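Local coordinates for protein apical membrane antigen 1 (Toxoplasma gondii, PDB 3ZLE) that may take part in host cell invasion, as the extracellular part of an AMA1-family surface protein linked to the moving junction of sporozoites, at residues 144-149 / 157-162; 71-76 / 89-94; 31-36 / 164-169; 22-27 / 301-306; 228-233 / 320-325. One frame throughout, in Å; residues are numbered along the deposited sequence.

Interaction 1 of 5, residues 144-149 / 157-162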
# COMPACT_ATOMS: atom_id res chain seq x y z
N TYR A 144 -0.23 21.32 7.70
CA TYR A 144 0.10 19.89 7.64
C TYR A 144 -1.16 19.05 7.51
O TYR A 144 -2.15 19.30 8.20
CB TYR A 144 0.82 19.49 8.94
CG TYR A 144 1.55 18.17 8.86
CD1 TYR A 144 2.83 18.10 8.35
CD2 TYR A 144 0.99 17.00 9.38
CE1 TYR A 144 3.52 16.90 8.29
CE2 TYR A 144 1.64 15.80 9.28
CZ TYR A 144 2.92 15.75 8.74
OH TYR A 144 3.63 14.55 8.67
N LYS A 145 -1.12 18.02 6.67
CA LYS A 145 -2.23 17.04 6.61
C LYS A 145 -1.89 15.69 7.25
O LYS A 145 -1.02 14.96 6.76
CB LYS A 145 -2.65 16.82 5.17
CG LYS A 145 -2.96 18.08 4.39
CD LYS A 145 -4.35 18.56 4.69
CE LYS A 145 -4.80 19.53 3.61
NZ LYS A 145 -5.77 20.47 4.20
N TYR A 146 -2.70 15.29 8.23
CA TYR A 146 -2.67 13.94 8.81
C TYR A 146 -3.02 12.83 7.83
O TYR A 146 -3.78 13.05 6.88
CB TYR A 146 -3.65 13.87 9.98
CG TYR A 146 -3.39 14.85 11.09
CD1 TYR A 146 -2.14 14.91 11.75
CD2 TYR A 146 -4.40 15.70 11.55
CE1 TYR A 146 -1.95 15.73 12.88
CE2 TYR A 146 -4.22 16.51 12.67
CZ TYR A 146 -3.00 16.55 13.32
OH TYR A 146 -2.82 17.46 14.40
N PRO A 147 -2.43 11.63 8.02
CA PRO A 147 -2.89 10.44 7.30
C PRO A 147 -4.08 9.82 8.02
O PRO A 147 -4.34 10.16 9.17
CB PRO A 147 -1.69 9.49 7.42
CG PRO A 147 -1.08 9.85 8.74
CD PRO A 147 -1.22 11.36 8.82
N PHE A 148 -4.65 8.77 7.44
CA PHE A 148 -5.82 8.15 8.08
C PHE A 148 -5.69 6.63 8.06
O PHE A 148 -4.95 6.08 7.26
CB PHE A 148 -7.07 8.56 7.31
CG PHE A 148 -7.16 7.94 5.95
CD1 PHE A 148 -7.68 6.66 5.80
CD2 PHE A 148 -6.60 8.57 4.85
CE1 PHE A 148 -7.75 6.08 4.52
CE2 PHE A 148 -6.63 8.01 3.60
CZ PHE A 148 -7.20 6.75 3.42
N VAL A 149 -6.53 5.97 8.84
CA VAL A 149 -6.68 4.54 8.75
C VAL A 149 -8.16 4.25 8.83
O VAL A 149 -8.86 4.77 9.74
CB VAL A 149 -5.96 3.82 9.91
CG1 VAL A 149 -6.33 2.34 9.91
CG2 VAL A 149 -4.43 3.97 9.78
N CYS A 157 -13.42 5.46 11.12
CA CYS A 157 -12.35 6.20 10.44
C CYS A 157 -11.43 6.80 11.50
O CYS A 157 -11.91 7.35 12.49
CB CYS A 157 -12.95 7.32 9.56
SG CYS A 157 -11.70 8.55 9.03
N TYR A 158 -10.12 6.64 11.30
CA TYR A 158 -9.10 7.19 12.20
C TYR A 158 -8.29 8.24 11.46
O TYR A 158 -7.78 7.99 10.35
CB TYR A 158 -8.15 6.09 12.72
CG TYR A 158 -8.81 5.04 13.59
CD1 TYR A 158 -9.58 4.04 13.02
CD2 TYR A 158 -8.58 4.99 14.97
CE1 TYR A 158 -10.13 3.03 13.78
CE2 TYR A 158 -9.18 3.99 15.76
CZ TYR A 158 -9.95 3.03 15.14
OH TYR A 158 -10.57 2.05 15.86
N VAL A 159 -8.06 9.36 12.14
CA VAL A 159 -7.09 10.33 11.72
C VAL A 159 -5.91 10.23 12.68
O VAL A 159 -6.09 10.36 13.90
CB VAL A 159 -7.70 11.77 11.77
CG1 VAL A 159 -6.70 12.79 11.21
CG2 VAL A 159 -8.96 11.81 10.95
N LEU A 160 -4.71 9.98 12.14
CA LEU A 160 -3.52 9.81 12.96
C LEU A 160 -2.78 11.15 13.11
O LEU A 160 -2.19 11.65 12.15
CB LEU A 160 -2.53 8.79 12.31
CG LEU A 160 -3.07 7.39 11.93
CD1 LEU A 160 -1.98 6.52 11.35
CD2 LEU A 160 -3.82 6.67 13.10
N SER A 161 -2.58 11.58 14.33
CA SER A 161 -1.69 12.70 14.52
C SER A 161 -0.21 12.31 14.52
O SER A 161 0.66 13.16 14.35
CB SER A 161 -2.08 13.50 15.75
OG SER A 161 -1.76 12.79 16.91
N VAL A 162 0.08 11.01 14.54
CA VAL A 162 1.44 10.55 14.36
C VAL A 162 1.64 10.03 12.95
O VAL A 162 0.99 9.09 12.55
CB VAL A 162 1.84 9.46 15.38
CG1 VAL A 162 3.30 9.05 15.24
CG2 VAL A 162 1.58 9.96 16.79
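Tyr146 turns its ring toward the 157-162 chain because CG lies anti to its own carbonyl carbon (chi1 -59°), which sets CD1 3.3 Å from Leu160 O and carries CE1 past Ser161 CA. The CB of the same tyrosine meets Val159 CG1 at 3.5 Å, the two side chains crossing at about a right angle. Val149 CG2, also placed beside its backbone N, reaches Leu160 CD1 at 3.9 Å, while Pro147 CG rests on Leu160 CB. The backbones form an antiparallel beta hairpin. Val149 and Tyr158 are a hydrogen-bonded pair, with Val149 N to Tyr158 O at 2.8 Å and Tyr158 N to Val149 O at 2.7 Å; the next pair away from the turn, Phe148 with Val159, is non-hydrogen-bonded. Beyond the regular strands, Leu160 N still donates to Pro147 O, 3.0 Å away and nearly straight at 168°, so the pairing runs on into the loops. Val149 O also lies at the edge of the Tyr158 ring, in its plane. Helix 120-129 packs on one face, Phe148 touching Cys124 and Ala125 and Val159 touching Tyr127, and the Cys157-Cys124 disulfide ties hairpin to helix. In the adjacent strand 199-202, Gly202 bonds Phe148 through the backbone, and Tyr201 meets Val149, Pro147 and Leu160.

Interaction 2 of 5, residues 71-76 / 89-94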
# COMPACT_ATOMS: atom_id res chain seq x y z
N ASP A 71 -4.51 3.39 19.17
CA ASP A 71 -4.75 4.08 20.42
C ASP A 71 -4.43 5.56 20.31
O ASP A 71 -3.64 5.98 19.43
CB ASP A 71 -3.91 3.46 21.54
CG ASP A 71 -4.51 2.17 22.09
OD1 ASP A 71 -5.60 1.74 21.60
OD2 ASP A 71 -3.89 1.60 23.02
N ASP A 72 -5.14 6.34 21.12
CA ASP A 72 -4.87 7.72 21.33
C ASP A 72 -3.42 7.95 21.55
O ASP A 72 -2.80 7.29 22.38
CB ASP A 72 -5.67 8.25 22.55
CG ASP A 72 -7.11 8.47 22.25
OD1 ASP A 72 -7.45 8.46 21.05
OD2 ASP A 72 -7.90 8.74 23.18
N ALA A 73 -2.86 8.90 20.82
CA ALA A 73 -1.50 9.37 21.09
C ALA A 73 -1.54 10.22 22.34
O ALA A 73 -2.59 10.77 22.70
CB ALA A 73 -1.01 10.17 19.92
N PRO A 74 -0.40 10.32 23.04
CA PRO A 74 -0.35 11.09 24.31
C PRO A 74 -0.55 12.59 24.11
O PRO A 74 -0.11 13.14 23.09
CB PRO A 74 1.05 10.81 24.87
CG PRO A 74 1.86 10.17 23.75
CD PRO A 74 0.93 9.89 22.57
N THR A 75 -1.26 13.24 25.04
CA THR A 75 -1.43 14.71 25.05
C THR A 75 -0.40 15.41 25.96
O THR A 75 -0.19 16.61 25.86
CB THR A 75 -2.84 15.14 25.53
OG1 THR A 75 -3.19 14.38 26.70
CG2 THR A 75 -3.88 14.89 24.43
N SER A 76 0.20 14.65 26.87
CA SER A 76 1.26 15.17 27.72
C SER A 76 2.25 14.06 27.98
O SER A 76 1.87 12.88 28.05
CB SER A 76 0.69 15.67 29.05
OG SER A 76 0.33 14.58 29.88
N ASN A 89 -3.16 7.67 17.16
CA ASN A 89 -4.44 8.28 16.88
C ASN A 89 -4.57 9.68 17.46
O ASN A 89 -4.22 9.90 18.61
CB ASN A 89 -5.57 7.43 17.46
CG ASN A 89 -6.93 7.92 17.03
OD1 ASN A 89 -7.21 7.99 15.85
ND2 ASN A 89 -7.75 8.29 17.97
N ASN A 90 -5.06 10.61 16.64
CA ASN A 90 -5.25 11.98 17.05
C ASN A 90 -6.25 12.04 18.20
O ASN A 90 -7.33 11.52 18.09
CB ASN A 90 -5.78 12.79 15.89
CG ASN A 90 -5.89 14.28 16.20
OD1 ASN A 90 -6.21 14.68 17.33
ND2 ASN A 90 -5.66 15.10 15.20
N PRO A 91 -5.85 12.67 19.32
CA PRO A 91 -6.65 12.58 20.53
C PRO A 91 -7.44 13.86 20.89
O PRO A 91 -8.00 13.92 21.97
CB PRO A 91 -5.60 12.30 21.62
CG PRO A 91 -4.35 12.92 21.10
CD PRO A 91 -4.41 12.83 19.61
N GLN A 92 -7.44 14.86 20.01
CA GLN A 92 -8.15 16.10 20.28
C GLN A 92 -9.64 15.84 20.42
O GLN A 92 -10.17 14.92 19.79
CB GLN A 92 -7.91 17.12 19.17
CG GLN A 92 -6.51 17.70 19.14
CD GLN A 92 -6.18 18.32 17.79
OE1 GLN A 92 -6.72 19.38 17.42
NE2 GLN A 92 -5.34 17.64 17.01
N VAL A 93 -10.29 16.61 21.29
CA VAL A 93 -11.76 16.68 21.31
C VAL A 93 -12.24 17.97 20.65
O VAL A 93 -11.52 18.98 20.65
CB VAL A 93 -12.33 16.61 22.74
CG1 VAL A 93 -12.00 15.27 23.38
CG2 VAL A 93 -11.77 17.75 23.57
N TYR A 94 -13.41 17.92 20.02
CA TYR A 94 -14.12 19.14 19.60
C TYR A 94 -14.54 19.91 20.83
O TYR A 94 -14.65 19.35 21.93
CB TYR A 94 -15.35 18.80 18.75
CG TYR A 94 -14.98 18.25 17.39
CD1 TYR A 94 -14.34 19.05 16.43
CD2 TYR A 94 -15.17 16.90 17.10
CE1 TYR A 94 -13.92 18.53 15.22
CE2 TYR A 94 -14.75 16.37 15.89
CZ TYR A 94 -14.14 17.19 14.95
OH TYR A 94 -13.76 16.65 13.74
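Asp72 and Asn89 are joined by a single backbone bridge, their CA atoms 4.5 Å apart, and neither segment has regular secondary structure. Asn89 uses both backbone polar groups: its N donates to Asp71 O at 2.9 Å, and its O accepts from Ala73 N at 2.8 Å in a nearly straight bond (173°). Both segments belong to the long connection between strands 55-59 and 103-104, so the bridge closes a loop with sixteen residues between Asp72 and Asn89; just after it, Asn90 OD1 accepts from Gln92 N at 3.0 Å, an Asx turn. The Asp72 and Asn89 side chains run alongside in the same direction. Asn89 ND2 meets Asp72 OD1 at 3.1 Å, with carboxylate and amide planes only 10° apart. Lys99 forms a salt bridge to Asp72 OD2, and Ser101 OG bonds Asn89 OD1, so both flat groups are held at each end. Pro91 supplies the apolar part: its CG meets Thr75 CG2 at 3.9 Å, the two side chains running antiparallel, and its CD lies 4.3 Å from Ala73 CB. Separately, Pro91 CG closely approaches the carbonyl Ala73 O, at 3.2 Å.

Interaction 3 of 5, residues 31-36 / 164-169; sequences GIFVDL and AQLLKG
Gln165 presents its amide to the backbone of Asp35 and bonds it twice, a two-point hydrogen-bonded contact of a side-chain amide with one residue's backbone that joins two irregular loops of the AMA1 ectodomain. Asp35 N donates to Gln165 OE1 at 2.9 Å and 175°, and Gln165 NE2 returns a bond to Asp35 O at 3.1 Å and 170°. Gln165 OE1 also comes within 3.4 Å of Val34 CA. The amide thus matches donor to acceptor on a single residue, in pattern, though not in geometry, like one residue of a paired strand, since the NE2 group sits above the plane of the Asp35 carbonyl. The glutamine reaches this place through a bend at chi2 (145°), which turns the amide from the line of its chain. Apolar atoms flank this pair of bonds: Val34 CG2 contacts Gln165 CB at 3.9 Å and Leu166 CB at 3.6 Å, Leu36 CD2 lies against Gln165 NE2 at 3.7 Å, and Leu166 CD2 approaches the Phe33 ring at its edge. In the next shell, Lys55 NZ donates to both Gln165 OE1 and Phe33 O, and Ser163 O accepts from Gln165 NE2, so each end of the amide has a further partner that fixes its rotation. The Asp35 carboxylate turns away from Gln165: its OD1 bonds Gly47 N, Gly37 N and Ser30 OG, while its OD2 accepts from Gly48 N.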
# COMPACT_ATOMS: atom_id res chain seq x y z
N GLY A 31 6.06 6.80 -1.58
CA GLY A 31 6.47 5.55 -0.97
C GLY A 31 5.25 4.75 -0.52
O GLY A 31 4.14 5.31 -0.34
N ILE A 32 5.45 3.44 -0.32
CA ILE A 32 4.36 2.52 0.03
C ILE A 32 4.63 1.94 1.42
O ILE A 32 3.86 2.19 2.36
CB ILE A 32 4.25 1.38 -1.01
CG1 ILE A 32 4.02 1.98 -2.41
CG2 ILE A 32 3.16 0.41 -0.63
CD1 ILE A 32 4.33 1.04 -3.54
N PHE A 33 5.82 1.35 1.60
CA PHE A 33 6.19 0.80 2.94
C PHE A 33 6.19 1.92 3.96
O PHE A 33 5.36 1.93 4.89
CB PHE A 33 7.54 0.07 2.89
CG PHE A 33 7.97 -0.56 4.22
CD1 PHE A 33 7.42 -1.79 4.64
CD2 PHE A 33 9.00 -0.02 4.95
CE1 PHE A 33 7.81 -2.39 5.84
CE2 PHE A 33 9.41 -0.61 6.16
CZ PHE A 33 8.81 -1.80 6.60
N VAL A 34 7.04 2.92 3.75
CA VAL A 34 6.93 4.21 4.43
C VAL A 34 6.67 5.34 3.41
O VAL A 34 7.43 5.51 2.42
CB VAL A 34 8.20 4.55 5.21
CG1 VAL A 34 8.19 6.03 5.61
CG2 VAL A 34 8.34 3.65 6.43
N ASP A 35 5.58 6.05 3.62
CA ASP A 35 5.13 7.11 2.72
C ASP A 35 5.45 8.47 3.30
O ASP A 35 4.78 8.94 4.22
CB ASP A 35 3.64 6.99 2.47
CG ASP A 35 3.13 8.04 1.54
OD1 ASP A 35 3.84 9.09 1.38
OD2 ASP A 35 2.03 7.83 0.94
N LEU A 36 6.45 9.13 2.76
CA LEU A 36 6.75 10.46 3.28
C LEU A 36 7.10 11.32 2.11
O LEU A 36 8.12 11.98 2.11
CB LEU A 36 7.87 10.42 4.36
CG LEU A 36 7.55 9.78 5.71
CD1 LEU A 36 8.83 9.58 6.56
CD2 LEU A 36 6.51 10.57 6.52
N ALA A 164 4.84 9.50 11.52
CA ALA A 164 5.96 8.55 11.57
C ALA A 164 5.49 7.14 11.35
O ALA A 164 4.45 6.72 11.87
CB ALA A 164 6.69 8.66 12.92
N GLN A 165 6.21 6.40 10.53
CA GLN A 165 5.84 5.05 10.25
C GLN A 165 6.92 4.07 10.65
O GLN A 165 6.64 2.90 10.88
CB GLN A 165 5.49 4.88 8.77
CG GLN A 165 4.23 5.61 8.40
CD GLN A 165 4.28 6.17 7.02
OE1 GLN A 165 4.14 5.44 6.04
NE2 GLN A 165 4.43 7.48 6.92
N LEU A 166 8.18 4.52 10.64
CA LEU A 166 9.28 3.61 10.92
C LEU A 166 10.29 4.19 11.90
O LEU A 166 10.91 5.22 11.63
CB LEU A 166 9.96 3.09 9.64
CG LEU A 166 11.32 2.40 9.80
CD1 LEU A 166 11.10 1.04 10.46
CD2 LEU A 166 12.03 2.21 8.46
N LEU A 167 10.45 3.51 13.03
CA LEU A 167 11.44 3.91 14.05
C LEU A 167 12.19 2.66 14.49
O LEU A 167 11.59 1.67 14.96
CB LEU A 167 10.73 4.58 15.27
CG LEU A 167 11.59 5.05 16.47
CD1 LEU A 167 12.59 6.11 16.01
CD2 LEU A 167 10.73 5.61 17.59
N LYS A 168 13.51 2.74 14.46
CA LYS A 168 14.37 1.54 14.46
C LYS A 168 15.67 1.92 15.19
O LYS A 168 16.06 3.09 15.19
CB LYS A 168 14.65 1.19 13.00
CG LYS A 168 15.24 -0.17 12.72
CD LYS A 168 15.43 -0.34 11.21
CE LYS A 168 16.45 0.64 10.63
NZ LYS A 168 16.44 0.62 9.14
N GLY A 169 16.31 0.96 15.87
CA GLY A 169 17.70 1.15 16.36
C GLY A 169 17.80 1.52 17.83
O GLY A 169 17.09 2.42 18.30

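Interaction 4 of 5, residues 22-27 / 301-306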
# COMPACT_ATOMS: atom_id res chain seq x y z
N PHE A 22 -2.03 -0.48 -12.43
CA PHE A 22 -0.83 -1.13 -11.88
C PHE A 22 0.43 -0.32 -12.18
O PHE A 22 1.56 -0.73 -11.85
CB PHE A 22 -0.76 -2.62 -12.35
CG PHE A 22 -1.96 -3.43 -11.94
CD1 PHE A 22 -2.06 -3.92 -10.66
CD2 PHE A 22 -3.10 -3.49 -12.77
CE1 PHE A 22 -3.21 -4.53 -10.20
CE2 PHE A 22 -4.23 -4.15 -12.35
CZ PHE A 22 -4.32 -4.62 -11.03
N ASN A 23 0.24 0.86 -12.77
CA ASN A 23 1.35 1.79 -12.94
C ASN A 23 1.54 2.64 -11.71
O ASN A 23 1.10 3.79 -11.64
CB ASN A 23 1.13 2.68 -14.12
CG ASN A 23 2.29 3.58 -14.38
OD1 ASN A 23 3.23 3.66 -13.58
ND2 ASN A 23 2.28 4.22 -15.52
N ILE A 24 2.09 2.01 -10.70
CA ILE A 24 2.18 2.54 -9.34
C ILE A 24 2.90 3.92 -9.16
O ILE A 24 2.47 4.76 -8.35
CB ILE A 24 2.78 1.45 -8.43
CG1 ILE A 24 1.69 0.36 -8.20
CG2 ILE A 24 3.26 2.03 -7.10
CD1 ILE A 24 2.11 -0.70 -7.17
N PRO A 25 4.08 4.11 -9.81
CA PRO A 25 4.71 5.44 -9.70
C PRO A 25 3.80 6.50 -10.24
O PRO A 25 3.76 7.60 -9.71
CB PRO A 25 5.94 5.33 -10.61
CG PRO A 25 6.20 3.85 -10.75
CD PRO A 25 4.85 3.20 -10.68
N GLN A 26 3.11 6.21 -11.34
CA GLN A 26 2.14 7.14 -11.83
C GLN A 26 0.93 7.33 -10.89
O GLN A 26 0.61 8.46 -10.52
CB GLN A 26 1.69 6.75 -13.21
CG GLN A 26 0.72 7.74 -13.83
CD GLN A 26 0.76 7.66 -15.34
OE1 GLN A 26 1.80 7.37 -15.92
NE2 GLN A 26 -0.40 7.81 -15.98
N VAL A 27 0.21 6.26 -10.54
CA VAL A 27 -1.09 6.45 -9.84
C VAL A 27 -0.89 6.67 -8.32
O VAL A 27 -1.63 7.38 -7.70
CB VAL A 27 -2.11 5.30 -10.07
CG1 VAL A 27 -2.39 5.08 -11.56
CG2 VAL A 27 -1.64 4.01 -9.42
N ALA A 301 10.42 -2.10 -6.03
CA ALA A 301 10.03 -3.48 -6.28
C ALA A 301 8.67 -3.68 -5.62
O ALA A 301 8.60 -4.00 -4.44
CB ALA A 301 11.05 -4.43 -5.67
N ASN A 302 7.60 -3.31 -6.33
CA ASN A 302 6.30 -3.12 -5.69
C ASN A 302 5.30 -4.20 -6.13
O ASN A 302 4.17 -4.23 -5.64
CB ASN A 302 5.68 -1.75 -6.07
CG ASN A 302 6.62 -0.60 -5.87
OD1 ASN A 302 7.29 -0.49 -4.83
ND2 ASN A 302 6.53 0.37 -6.77
N TRP A 303 5.66 -4.95 -7.17
CA TRP A 303 4.81 -6.00 -7.73
C TRP A 303 5.38 -7.38 -7.45
O TRP A 303 6.58 -7.53 -7.36
CB TRP A 303 4.68 -5.83 -9.22
CG TRP A 303 4.27 -4.41 -9.67
CD1 TRP A 303 3.02 -4.01 -10.05
CD2 TRP A 303 5.14 -3.28 -9.92
NE1 TRP A 303 3.04 -2.67 -10.42
CE2 TRP A 303 4.33 -2.21 -10.34
CE3 TRP A 303 6.51 -3.05 -9.71
CZ2 TRP A 303 4.85 -0.92 -10.62
CZ3 TRP A 303 7.02 -1.77 -9.96
CH2 TRP A 303 6.19 -0.73 -10.44
N ALA A 304 4.49 -8.37 -7.25
CA ALA A 304 4.89 -9.74 -7.04
C ALA A 304 4.03 -10.70 -7.86
O ALA A 304 2.82 -10.57 -7.90
CB ALA A 304 4.81 -10.12 -5.55
N ASN A 305 4.68 -11.63 -8.56
CA ASN A 305 3.98 -12.72 -9.20
C ASN A 305 4.06 -13.97 -8.35
O ASN A 305 5.16 -14.42 -7.98
CB ASN A 305 4.59 -12.99 -10.57
CG ASN A 305 4.03 -12.07 -11.62
OD1 ASN A 305 2.94 -11.49 -11.44
ND2 ASN A 305 4.74 -11.94 -12.72
N PHE A 306 2.90 -14.53 -8.02
CA PHE A 306 2.85 -15.80 -7.29
C PHE A 306 2.46 -16.97 -8.20
O PHE A 306 1.34 -17.01 -8.74
CB PHE A 306 1.87 -15.71 -6.14
CG PHE A 306 1.66 -17.03 -5.44
CD1 PHE A 306 2.53 -17.44 -4.44
CD2 PHE A 306 0.68 -17.90 -5.87
CE1 PHE A 306 2.30 -18.62 -3.76
CE2 PHE A 306 0.47 -19.11 -5.22
CZ PHE A 306 1.26 -19.46 -4.15
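Trp303 lays its indole against the start of helix 24-27, joining that short helix to the classic beta bulge at the start of strand 303-308, where Asn302 and Trp303 both face Phe320. The tight part centres on the indole N-H: Trp303 NE1 donates to Phe22 O at 2.8 Å, close to the ring plane of the tryptophan and in the plane of the carbonyl. The angle at hydrogen is 147°, so the bond is short but somewhat bent. A chi1 of -51° places Trp303 CG anti to the carbonyl carbon and brings the indole within range of this oxygen. Ile24 then closes over the ring: its CD1 stands 3.8 Å above one face, offset toward the rim, and its CB is 3.8 Å from Trp303 CZ2. On the same face Asn302 CB covers another part of the rim and meets Ile24 CD1 at 3.9 Å. Packing slackens farther along the helix, beyond Ile24, where Pro25 CD comes only to 4.1 Å from Trp303 CZ2, at the ring edge, and Gln26, one residue farther, is exposed. Asn23, at the N-cap, accepts a weak bond from Gln26 N. The buried side is aromatic: Phe228 meets the indole edge-to-face, and Phe320 lies with its ring about 15° from it. Asn302 OD1 accepts from Ala267 N, while its ND2 donates to Gly298 O and lies 3.7 Å from Ile24 CG2.

Interaction 5 of 5, residues 228-233 / 320-325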
# COMPACT_ATOMS: atom_id res chain seq x y z
N PHE A 228 1.52 -10.60 -13.82
CA PHE A 228 2.06 -9.42 -14.43
C PHE A 228 3.09 -9.84 -15.47
O PHE A 228 3.92 -10.72 -15.21
CB PHE A 228 2.71 -8.50 -13.39
CG PHE A 228 1.73 -7.93 -12.37
CD1 PHE A 228 0.74 -7.06 -12.76
CD2 PHE A 228 1.89 -8.19 -11.03
CE1 PHE A 228 -0.10 -6.52 -11.84
CE2 PHE A 228 1.03 -7.66 -10.08
CZ PHE A 228 0.05 -6.79 -10.49
N GLY A 229 3.01 -9.25 -16.67
CA GLY A 229 4.08 -9.40 -17.68
C GLY A 229 4.49 -8.14 -18.42
O GLY A 229 4.19 -7.02 -18.00
N LYS A 230 5.33 -8.34 -19.45
CA LYS A 230 5.79 -7.32 -20.35
C LYS A 230 5.51 -7.79 -21.76
O LYS A 230 5.96 -8.86 -22.15
CB LYS A 230 7.30 -7.12 -20.20
CG LYS A 230 7.79 -5.75 -20.64
CD LYS A 230 7.21 -4.65 -19.74
CE LYS A 230 7.94 -3.31 -19.90
NZ LYS A 230 9.01 -3.14 -18.88
N TRP A 231 4.84 -6.97 -22.55
CA TRP A 231 4.53 -7.32 -23.92
C TRP A 231 5.79 -7.25 -24.79
O TRP A 231 6.43 -6.20 -24.85
CB TRP A 231 3.46 -6.37 -24.48
CG TRP A 231 2.91 -6.82 -25.76
CD1 TRP A 231 3.29 -6.42 -27.02
CD2 TRP A 231 1.94 -7.87 -25.95
NE1 TRP A 231 2.55 -7.08 -27.96
CE2 TRP A 231 1.73 -7.99 -27.34
CE3 TRP A 231 1.18 -8.66 -25.06
CZ2 TRP A 231 0.76 -8.86 -27.88
CZ3 TRP A 231 0.23 -9.53 -25.59
CH2 TRP A 231 0.04 -9.64 -27.01
N GLU A 232 6.10 -8.37 -25.45
CA GLU A 232 7.28 -8.53 -26.31
C GLU A 232 6.99 -9.65 -27.30
O GLU A 232 6.64 -10.77 -26.90
CB GLU A 232 8.51 -8.95 -25.51
CG GLU A 232 8.92 -8.04 -24.37
CD GLU A 232 9.85 -8.76 -23.39
OE1 GLU A 232 10.41 -9.80 -23.78
OE2 GLU A 232 9.96 -8.31 -22.23
N ASP A 233 7.21 -9.39 -28.58
CA ASP A 233 7.13 -10.44 -29.58
C ASP A 233 5.73 -11.02 -29.67
O ASP A 233 5.56 -12.24 -29.76
CB ASP A 233 8.12 -11.56 -29.26
CG ASP A 233 9.54 -11.18 -29.60
OD1 ASP A 233 9.77 -10.70 -30.73
OD2 ASP A 233 10.42 -11.37 -28.73
N PHE A 320 9.27 -8.04 -8.46
CA PHE A 320 9.99 -7.34 -9.51
C PHE A 320 9.76 -5.85 -9.41
O PHE A 320 8.87 -5.40 -8.69
CB PHE A 320 9.60 -7.87 -10.88
CG PHE A 320 8.14 -7.66 -11.23
CD1 PHE A 320 7.17 -8.59 -10.83
CD2 PHE A 320 7.75 -6.60 -12.05
CE1 PHE A 320 5.86 -8.46 -11.22
CE2 PHE A 320 6.42 -6.42 -12.39
CZ PHE A 320 5.46 -7.34 -11.94
N ASP A 321 10.52 -5.09 -10.18
CA ASP A 321 10.50 -3.64 -10.05
C ASP A 321 10.29 -2.90 -11.35
O ASP A 321 10.59 -1.72 -11.42
CB ASP A 321 11.78 -3.13 -9.38
CG ASP A 321 13.00 -3.29 -10.26
OD1 ASP A 321 12.88 -3.77 -11.40
OD2 ASP A 321 14.10 -3.01 -9.76
N GLN A 322 9.63 -3.55 -12.31
CA GLN A 322 9.19 -2.87 -13.53
C GLN A 322 7.68 -2.66 -13.58
O GLN A 322 6.91 -3.53 -13.19
CB GLN A 322 9.62 -3.66 -14.75
CG GLN A 322 11.11 -3.89 -14.84
CD GLN A 322 11.70 -3.27 -16.08
OE1 GLN A 322 11.20 -3.48 -17.19
NE2 GLN A 322 12.75 -2.47 -15.91
N VAL A 323 7.26 -1.55 -14.16
CA VAL A 323 5.88 -1.36 -14.42
C VAL A 323 5.46 -2.36 -15.48
O VAL A 323 5.97 -2.32 -16.62
CB VAL A 323 5.58 0.06 -14.89
CG1 VAL A 323 4.12 0.14 -15.36
CG2 VAL A 323 5.83 1.05 -13.76
N PRO A 324 4.44 -3.19 -15.16
CA PRO A 324 4.03 -4.23 -16.09
C PRO A 324 3.00 -3.64 -17.04
O PRO A 324 2.36 -2.65 -16.69
CB PRO A 324 3.40 -5.29 -15.16
CG PRO A 324 2.91 -4.52 -14.00
CD PRO A 324 3.74 -3.26 -13.88
N ASP A 325 2.86 -4.21 -18.23
CA ASP A 325 1.94 -3.65 -19.22
C ASP A 325 1.07 -4.73 -19.87
O ASP A 325 0.35 -4.49 -20.80
CB ASP A 325 2.72 -2.86 -20.31
CG ASP A 325 3.71 -3.72 -21.07
OD1 ASP A 325 3.63 -4.97 -20.96
OD2 ASP A 325 4.51 -3.17 -21.88
O HOH W 1 6.35 -3.76 -23.65
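Asp325 binds the backbone of strand 226-232 through its backbone N and its carboxylate, at the point where the loop after strand 315-320 leads into strand 326-330, the neighbour of 226-232 in a three-stranded antiparallel sheet. Among the hydrogen bonds, Asp325 N donates to Gly229 O at 3.1 Å, and Trp231 N donates to Asp325 OD1 at 2.8 Å, OD1 accepting through its syn lone pair. Within the strand, Gly229 O also lies 3.4 Å from Pro324 CA. The carboxylate comes back over the strand because its CG stands between the backbone N and the carbonyl carbon (chi1 61°). A water extends the grip by donating both to Trp231 O and to Asp325 OD2, so both carboxylate oxygens have partners. The charged side chains come less close: Lys230 NZ is 5.4 Å from Asp325 OD2, too far for a salt bridge, so that any attraction is probably weak. Lys230 NZ does approach Gln322 OE1, but the angle is poor for a hydrogen bond. The apolar contacts gather at the other end. Phe228 CB touches the edge of the Phe320 ring, 3.3 Å from CZ, and the two rings meet obliquely with planes at 67°. Phe327 lies beside Phe228, and Phe239 stacks on Phe320. Pro324 extends alongside Phe228 in the same direction and puts its CG 3.6 Å from Phe228 CD1.

Overall arrangement
The five contacts form two groups along the elongated chain. Interactions 1 and 2, with centres 11 Å apart, share a probable hydrogen bond from Asn90 N to Val159 O (2.9 Å), so the loop of interaction 2 is tied to the end of the hairpin strand. Interactions 4 and 5, 10 Å apart, are linked by probable hydrogen bonds from Asn305 ND2 to Phe228 O (2.9 Å) and from Phe320 N to Trp303 O (3.0 Å). Interaction 3 lies between the groups: its segment 164-169 follows closely on 157-162, and Ile32 CD1 packs on Ile24 CG2 of interaction 4. Interactions 2 and 5 have centres 45 Å apart, across the chain's centre. The bound N-acetylglucosamine is nearest interaction 2, about 7 Å from the Thr75 side chain.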